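Local coordinates for regulatory protein PcrH (PDB 2XCB), which binds the chaperone-binding region of the translocator protein PopD, probably as its type III secretion chaperone, at residues Q63-Y75 and F88-G100. Residues are numbered along the deposited sequence; the frame is centred on the assembly and turned at random. Where two conformers were deposited one is given.
Sequences QSLGLYEQALQSY and FPFHAAECHLQLG
The Tyr68 ring is packed on both faces: Gln98 CB lies over one, 3.9 Å from the ring centroid in a CH-pi contact, and the backbone of Gly66 lies against the other, while Cys95 SG meets its edge. The same sulfur also lies at the edge of the Tyr75 ring, as Cys95 sits as a knob among Gln63, Tyr68, Leu72 and Ala71. Over one face of the His96 imidazole comes Leu72 CD2, 3.7 Å from the centroid, and the other methyl of Leu72 meets Leu99 CD2 tip to tip. Helices 68-75 and 88-98 pack antiparallel at 157°, their axes 9.3 Å apart, as consecutive helices of an array consistent with the tetratricopeptide-like fold of this chaperone class. Tyr75 is the reciprocal knob, among Phe88, His91, Ala92 and Cys95.

Tyr75, Gln63, Glu94 and His91 form a hydrogen-bonded chain that leads toward the bound peptide. Tyr75 OH donates to Gln63 OE1 in the carbonyl plane (2.8 Å), and Gln63, extended with CG anti to its own N (chi1 -162°), sends NE2 to Glu94 OE2 (2.8 Å, N-H...O 167°). His91 ND1 reaches Glu94 OE2 from the opposite face of the carboxylate (2.9 Å). Two donors grip that oxygen, while bonds at both amide ends fix the Gln63 flip. His91 NE2 bonds an acidic peptide side chain, so Glu94 is a second-shell residue that positions His91 and may favour its protonated form.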
ATOM      1  N   GLN A  63       1.092  13.700  13.983  1.00 20.83           N
ATOM      2  CA  GLN A  63       0.373  14.606  14.881  1.00 21.28           C
ATOM      3  C   GLN A  63      -0.634  13.854  15.756  1.00 22.35           C
ATOM      4  O   GLN A  63      -0.634  14.039  16.970  1.00 20.43           O
ATOM      5  CB  GLN A  63      -0.340  15.736  14.118  1.00 20.20           C
ATOM      6  CG  GLN A  63      -0.716  16.924  15.067  1.00 19.95           C
ATOM      7  CD  GLN A  63      -1.374  18.098  14.325  1.00 22.73           C
ATOM      8  OE1 GLN A  63      -1.169  18.283  13.153  1.00 21.67           O
ATOM      9  NE2 GLN A  63      -2.163  18.898  15.053  1.00 23.79           N
ATOM     10  N   SER A  64      -1.467  13.000  15.142  1.00 24.47           N
ATOM     11  CA  SER A  64      -2.518  12.282  15.857  1.00 25.43           C
ATOM     12  C   SER A  64      -1.975  11.278  16.863  1.00 26.08           C
ATOM     13  O   SER A  64      -2.677  10.922  17.810  1.00 27.00           O
ATOM     14  CB  SER A  64      -3.424  11.582  14.877  1.00 25.93           C
ATOM     15  OG  SER A  64      -4.352  12.490  14.364  1.00 31.38           O
ATOM     16  N   LEU A  65      -0.739  10.827  16.644  1.00 24.98           N
ATOM     17  CA  LEU A  65      -0.015   9.932  17.538  1.00 24.03           C
ATOM     18  C   LEU A  65       0.867  10.671  18.544  1.00 23.66           C
ATOM     19  O   LEU A  65       1.624  10.061  19.290  1.00 21.92           O
ATOM     20  CB  LEU A  65       0.925   9.046  16.680  1.00 23.98           C
ATOM     21  CG  LEU A  65       0.202   7.977  15.846  1.00 27.06           C
ATOM     22  CD1 LEU A  65       1.226   7.360  14.860  1.00 25.40           C
ATOM     23  CD2 LEU A  65      -0.408   6.907  16.795  1.00 28.54           C
ATOM     24  N   GLY A  66       0.842  11.986  18.518  1.00 22.70           N
ATOM     25  CA  GLY A  66       1.654  12.733  19.503  1.00 23.05           C
ATOM     26  C   GLY A  66       3.085  12.813  19.168  1.00 22.12           C
ATOM     27  O   GLY A  66       3.924  13.173  20.036  1.00 24.05           O
ATOM     28  N   LEU A  67       3.443  12.515  17.917  1.00 21.80           N
ATOM     29  CA  LEU A  67       4.832  12.628  17.544  1.00 20.47           C
ATOM     30  C   LEU A  67       5.070  14.016  16.927  1.00 19.89           C
ATOM     31  O   LEU A  67       5.340  14.109  15.740  1.00 17.06           O
ATOM     32  CB  LEU A  67       5.201  11.553  16.481  1.00 22.36           C
ATOM     33  CG  LEU A  67       5.061  10.150  17.051  1.00 25.06           C
ATOM     34  CD1 LEU A  67       5.301   9.123  15.927  1.00 27.46           C
ATOM     35  CD2 LEU A  67       6.077   9.952  18.248  1.00 27.82           C
ATOM     36  N   TYR A  68       5.016  15.090  17.726  1.00 19.28           N
ATOM     37  CA  TYR A  68       5.006  16.426  17.150  1.00 20.02           C
ATOM     38  C   TYR A  68       6.270  16.853  16.408  1.00 20.23           C
ATOM     39  O   TYR A  68       6.184  17.522  15.412  1.00 20.31           O
ATOM     40  CB  TYR A  68       4.639  17.453  18.244  1.00 19.76           C
ATOM     41  CG  TYR A  68       3.389  17.088  18.950  1.00 20.70           C
ATOM     42  CD1 TYR A  68       2.181  17.222  18.303  1.00 18.89           C
ATOM     43  CD2 TYR A  68       3.409  16.554  20.265  1.00 23.35           C
ATOM     44  CE1 TYR A  68       1.017  16.885  18.918  1.00 24.95           C
ATOM     45  CE2 TYR A  68       2.235  16.196  20.904  1.00 24.72           C
ATOM     46  CZ  TYR A  68       1.040  16.395  20.208  1.00 25.63           C
ATOM     47  OH  TYR A  68      -0.131  16.085  20.750  1.00 27.16           O
ATOM     48  N   GLU A  69       7.440  16.506  16.925  1.00 20.38           N
ATOM     49  CA  GLU A  69       8.682  16.878  16.259  0.50 21.29           C
ATOM     50  C   GLU A  69       8.777  16.180  14.870  1.00 22.20           C
ATOM     51  O   GLU A  69       9.156  16.818  13.861  1.00 21.59           O
ATOM     52  CB  GLU A  69       9.881  16.519  17.130  0.50 21.91           C
ATOM     53  CG  GLU A  69       9.885  17.206  18.469  0.50 23.22           C
ATOM     54  CD  GLU A  69      10.553  18.569  18.442  0.50 28.06           C
ATOM     55  OE1 GLU A  69      10.738  19.159  17.340  0.50 27.08           O
ATOM     56  OE2 GLU A  69      10.884  19.051  19.558  0.50 30.52           O
ATOM     57  N   GLN A  70       8.403  14.904  14.791  1.00 22.04           N
ATOM     58  CA  GLN A  70       8.418  14.218  13.467  1.00 22.91           C
ATOM     59  C   GLN A  70       7.332  14.757  12.544  1.00 20.03           C
ATOM     60  O   GLN A  70       7.558  14.858  11.321  1.00 20.53           O
ATOM     61  CB  GLN A  70       8.238  12.723  13.624  1.00 23.10           C
ATOM     62  CG  GLN A  70       9.381  12.095  14.404  1.00 28.98           C
ATOM     63  CD  GLN A  70       9.253  10.563  14.385  1.00 35.88           C
ATOM     64  OE1 GLN A  70       8.895  10.001  13.370  1.00 40.92           O
ATOM     65  NE2 GLN A  70       9.515   9.914  15.491  1.00 38.29           N
ATOM     66  N   ALA A  71       6.190  15.173  13.122  1.00 19.37           N
ATOM     67  CA  ALA A  71       5.113  15.828  12.343  1.00 17.99           C
ATOM     68  C   ALA A  71       5.642  17.125  11.790  1.00 18.31           C
ATOM     69  O   ALA A  71       5.494  17.401  10.600  1.00 18.37           O
ATOM     70  CB  ALA A  71       3.810  16.076  13.201  1.00 16.33           C
ATOM     71  N   LEU A  72       6.415  17.872  12.601  1.00 17.90           N
ATOM     72  CA  LEU A  72       6.920  19.132  12.083  1.00 18.37           C
ATOM     73  C   LEU A  72       7.860  18.882  10.847  1.00 17.98           C
ATOM     74  O   LEU A  72       7.784  19.639   9.921  1.00 16.94           O
ATOM     75  CB  LEU A  72       7.692  19.912  13.162  1.00 18.90           C
ATOM     76  CG  LEU A  72       6.873  20.605  14.256  1.00 18.68           C
ATOM     77  CD1 LEU A  72       7.825  21.026  15.376  1.00 17.48           C
ATOM     78  CD2 LEU A  72       6.294  21.846  13.636  1.00 20.45           C
ATOM     79  N   GLN A  73       8.757  17.892  10.917  1.00 19.08           N
ATOM     80  CA  GLN A  73       9.663  17.587   9.768  1.00 20.44           C
ATOM     81  C   GLN A  73       8.877  17.335   8.473  1.00 19.68           C
ATOM     82  O   GLN A  73       9.237  17.835   7.417  1.00 19.74           O
ATOM     83  CB  GLN A  73      10.554  16.402  10.060  1.00 23.09           C
ATOM     84  CG  GLN A  73      11.396  16.707  11.302  1.00 25.11           C
ATOM     85  CD  GLN A  73      12.332  15.598  11.668  1.00 31.58           C
ATOM     86  OE1 GLN A  73      11.932  14.514  12.098  1.00 33.69           O
ATOM     87  NE2 GLN A  73      13.613  15.852  11.465  1.00 33.40           N
ATOM     88  N   SER A  74       7.778  16.605   8.585  1.00 18.41           N
ATOM     89  CA  SER A  74       6.974  16.297   7.377  1.00 19.60           C
ATOM     90  C   SER A  74       6.209  17.510   6.799  1.00 20.01           C
ATOM     91  O   SER A  74       6.110  17.747   5.546  1.00 17.43           O
ATOM     92  CB  SER A  74       6.005  15.163   7.738  1.00 21.19           C
ATOM     93  OG  SER A  74       5.478  14.631   6.519  1.00 24.09           O
ATOM     94  N   TYR A  75       5.601  18.261   7.723  1.00 18.02           N
ATOM     95  CA  TYR A  75       4.958  19.508   7.402  1.00 17.94           C
ATOM     96  C   TYR A  75       5.958  20.492   6.840  1.00 17.44           C
ATOM     97  O   TYR A  75       5.670  21.190   5.895  1.00 18.60           O
ATOM     98  CB  TYR A  75       4.327  20.094   8.680  1.00 17.67           C
ATOM     99  CG  TYR A  75       3.117  19.335   9.210  1.00 17.08           C
ATOM    100  CD1 TYR A  75       2.247  18.675   8.348  1.00 17.19           C
ATOM    101  CD2 TYR A  75       2.738  19.444  10.582  1.00 20.35           C
ATOM    102  CE1 TYR A  75       1.121  18.010   8.807  1.00 17.42           C
ATOM    103  CE2 TYR A  75       1.626  18.789  11.065  1.00 19.95           C
ATOM    104  CZ  TYR A  75       0.791  18.102  10.160  1.00 19.98           C
ATOM    105  OH  TYR A  75      -0.314  17.471  10.656  1.00 18.63           O
ATOM    106  N   PHE A  88      -0.170  23.238   5.950  1.00 17.30           N
ATOM    107  CA  PHE A  88       1.146  22.983   6.497  1.00 17.29           C
ATOM    108  C   PHE A  88       1.446  23.904   7.666  1.00 16.68           C
ATOM    109  O   PHE A  88       1.724  23.413   8.737  1.00 18.50           O
ATOM    110  CB  PHE A  88       2.194  23.065   5.382  1.00 17.38           C
ATOM    111  CG  PHE A  88       2.107  21.876   4.381  1.00 20.38           C
ATOM    112  CD1 PHE A  88       2.289  20.552   4.831  1.00 21.30           C
ATOM    113  CD2 PHE A  88       1.736  22.100   3.040  1.00 22.28           C
ATOM    114  CE1 PHE A  88       2.257  19.445   3.934  1.00 21.74           C
ATOM    115  CE2 PHE A  88       1.645  21.037   2.114  1.00 23.77           C
ATOM    116  CZ  PHE A  88       1.915  19.672   2.572  1.00 25.61           C
ATOM    117  N   PRO A  89       1.439  25.250   7.469  1.00 16.35           N
ATOM    118  CA  PRO A  89       1.882  26.054   8.656  1.00 16.19           C
ATOM    119  C   PRO A  89       0.829  26.026   9.754  1.00 15.91           C
ATOM    120  O   PRO A  89       1.126  26.079  10.895  1.00 14.78           O
ATOM    121  CB  PRO A  89       1.990  27.488   8.072  1.00 15.55           C
ATOM    122  CG  PRO A  89       1.343  27.449   6.721  1.00 16.30           C
ATOM    123  CD  PRO A  89       1.586  26.026   6.228  1.00 13.90           C
ATOM    124  N   PHE A  90      -0.419  25.838   9.375  1.00 13.48           N
ATOM    125  CA  PHE A  90      -1.465  25.750  10.374  1.00 16.18           C
ATOM    126  C   PHE A  90      -1.254  24.524  11.293  1.00 17.88           C
ATOM    127  O   PHE A  90      -1.151  24.704  12.549  1.00 18.04           O
ATOM    128  CB  PHE A  90      -2.889  25.698   9.698  1.00 14.39           C
ATOM    129  CG  PHE A  90      -4.046  25.642  10.708  1.00 20.32           C
ATOM    130  CD1 PHE A  90      -4.541  26.812  11.301  1.00 22.57           C
ATOM    131  CD2 PHE A  90      -4.616  24.388  11.105  1.00 21.55           C
ATOM    132  CE1 PHE A  90      -5.604  26.783  12.255  1.00 19.66           C
ATOM    133  CE2 PHE A  90      -5.617  24.328  12.067  1.00 20.70           C
ATOM    134  CZ  PHE A  90      -6.117  25.564  12.664  1.00 21.68           C
ATOM    135  N   HIS A  91      -1.145  23.300  10.719  1.00 15.47           N
ATOM    136  CA  HIS A  91      -0.987  22.157  11.583  1.00 14.55           C
ATOM    137  C   HIS A  91       0.379  22.137  12.247  1.00 15.04           C
ATOM    138  O   HIS A  91       0.487  21.616  13.338  1.00 14.18           O
ATOM    139  CB  HIS A  91      -1.263  20.846  10.860  1.00 15.88           C
ATOM    140  CG  HIS A  91      -2.723  20.790  10.429  1.00  8.63           C
ATOM    141  ND1 HIS A  91      -3.728  20.852  11.366  1.00 14.90           N
ATOM    142  CD2 HIS A  91      -3.321  20.912   9.218  1.00 22.23           C
ATOM    143  CE1 HIS A  91      -4.922  20.901  10.741  1.00 14.72           C
ATOM    144  NE2 HIS A  91      -4.693  20.937   9.431  1.00 13.56           N
ATOM    145  N   ALA A  92       1.373  22.713  11.586  1.00 16.76           N
ATOM    146  CA  ALA A  92       2.697  22.866  12.213  1.00 15.80           C
ATOM    147  C   ALA A  92       2.570  23.755  13.486  1.00 17.52           C
ATOM    148  O   ALA A  92       3.272  23.552  14.492  1.00 17.41           O
ATOM    149  CB  ALA A  92       3.677  23.518  11.264  1.00 16.94           C
ATOM    150  N   ALA A  93       1.774  24.804  13.356  1.00 17.32           N
ATOM    151  CA  ALA A  93       1.573  25.720  14.489  1.00 18.25           C
ATOM    152  C   ALA A  93       0.927  24.962  15.655  1.00 19.75           C
ATOM    153  O   ALA A  93       1.305  25.148  16.804  1.00 16.49           O
ATOM    154  CB  ALA A  93       0.715  26.892  14.019  1.00 15.95           C
ATOM    155  N   GLU A  94      -0.062  24.089  15.365  1.00 19.01           N
ATOM    156  CA  GLU A  94      -0.595  23.235  16.442  1.00 19.25           C
ATOM    157  C   GLU A  94       0.440  22.367  17.175  1.00 20.09           C
ATOM    158  O   GLU A  94       0.403  22.180  18.451  1.00 18.60           O
ATOM    159  CB  GLU A  94      -1.685  22.328  15.909  1.00 20.83           C
ATOM    160  CG  GLU A  94      -2.914  23.110  15.449  1.00 20.64           C
ATOM    161  CD  GLU A  94      -3.942  22.198  14.840  1.00 29.20           C
ATOM    162  OE1 GLU A  94      -5.128  22.552  15.001  1.00 29.77           O
ATOM    163  OE2 GLU A  94      -3.568  21.126  14.240  1.00 23.59           O
ATOM    164  N   CYS A  95       1.360  21.796  16.386  1.00 18.81           N
ATOM    165  CA  CYS A  95       2.418  20.975  16.943  1.00 18.35           C
ATOM    166  C   CYS A  95       3.328  21.888  17.764  1.00 19.14           C
ATOM    167  O   CYS A  95       3.725  21.469  18.828  1.00 20.98           O
ATOM    168  CB  CYS A  95       3.278  20.259  15.853  1.00 17.95           C
ATOM    169  SG  CYS A  95       2.239  19.099  14.809  1.00 20.28           S
ATOM    170  N   HIS A  96       3.675  23.082  17.272  1.00 18.72           N
ATOM    171  CA  HIS A  96       4.552  23.937  18.053  1.00 19.00           C
ATOM    172  C   HIS A  96       3.920  24.259  19.413  1.00 20.02           C
ATOM    173  O   HIS A  96       4.586  24.326  20.444  1.00 20.50           O
ATOM    174  CB  HIS A  96       4.802  25.241  17.310  1.00 19.98           C
ATOM    175  CG  HIS A  96       5.804  25.146  16.201  1.00 19.99           C
ATOM    176  ND1 HIS A  96       7.085  24.688  16.393  1.00 19.29           N
ATOM    177  CD2 HIS A  96       5.689  25.397  14.874  1.00 20.48           C
ATOM    178  CE1 HIS A  96       7.760  24.769  15.254  1.00 22.24           C
ATOM    179  NE2 HIS A  96       6.935  25.203  14.315  1.00 22.51           N
ATOM    180  N   LEU A  97       2.620  24.481  19.395  1.00 20.04           N
ATOM    181  CA  LEU A  97       1.849  24.823  20.601  1.00 21.57           C
ATOM    182  C   LEU A  97       1.913  23.679  21.593  1.00 22.11           C
ATOM    183  O   LEU A  97       2.298  23.864  22.768  1.00 21.33           O
ATOM    184  CB  LEU A  97       0.389  25.091  20.183  1.00 22.07           C
ATOM    185  CG  LEU A  97      -0.249  26.465  20.275  1.00 28.52           C
ATOM    186  CD1 LEU A  97      -1.799  26.281  20.470  1.00 25.25           C
ATOM    187  CD2 LEU A  97       0.342  27.260  21.470  1.00 24.23           C
ATOM    188  N   GLN A  98       1.673  22.459  21.116  1.00 21.00           N
ATOM    189  CA  GLN A  98       1.761  21.294  22.020  0.50 21.77           C
ATOM    190  C   GLN A  98       3.185  21.079  22.528  1.00 22.26           C
ATOM    191  O   GLN A  98       3.393  20.533  23.636  1.00 23.41           O
ATOM    192  CB  GLN A  98       1.108  20.021  21.431  0.50 21.70           C
ATOM    193  CG  GLN A  98      -0.404  20.153  21.169  0.50 20.06           C
ATOM    194  CD  GLN A  98      -1.227  20.779  22.346  0.50 22.72           C
ATOM    195  OE1 GLN A  98      -1.316  20.198  23.437  0.50 20.38           O
ATOM    196  NE2 GLN A  98      -1.828  21.974  22.103  0.50 22.30           N
ATOM    197  N   LEU A  99       4.168  21.610  21.819  1.00 22.24           N
ATOM    198  CA  LEU A  99       5.557  21.537  22.324  1.00 22.79           C
ATOM    199  C   LEU A  99       5.904  22.699  23.217  1.00 23.32           C
ATOM    200  O   LEU A  99       7.011  22.754  23.752  1.00 23.93           O
ATOM    201  CB  LEU A  99       6.617  21.447  21.164  1.00 23.15           C
ATOM    202  CG  LEU A  99       6.991  20.069  20.542  1.00 26.03           C
ATOM    203  CD1 LEU A  99       5.815  19.273  20.593  1.00 28.91           C
ATOM    204  CD2 LEU A  99       7.491  20.186  19.050  1.00 23.89           C
ATOM    205  N   GLY A 100       4.995  23.623  23.423  1.00 23.30           N
ATOM    206  CA  GLY A 100       5.298  24.738  24.331  1.00 25.90           C
ATOM    207  C   GLY A 100       6.108  25.832  23.639  1.00 27.42           C
ATOM    208  O   GLY A 100       6.796  26.656  24.299  1.00 27.07           O
TER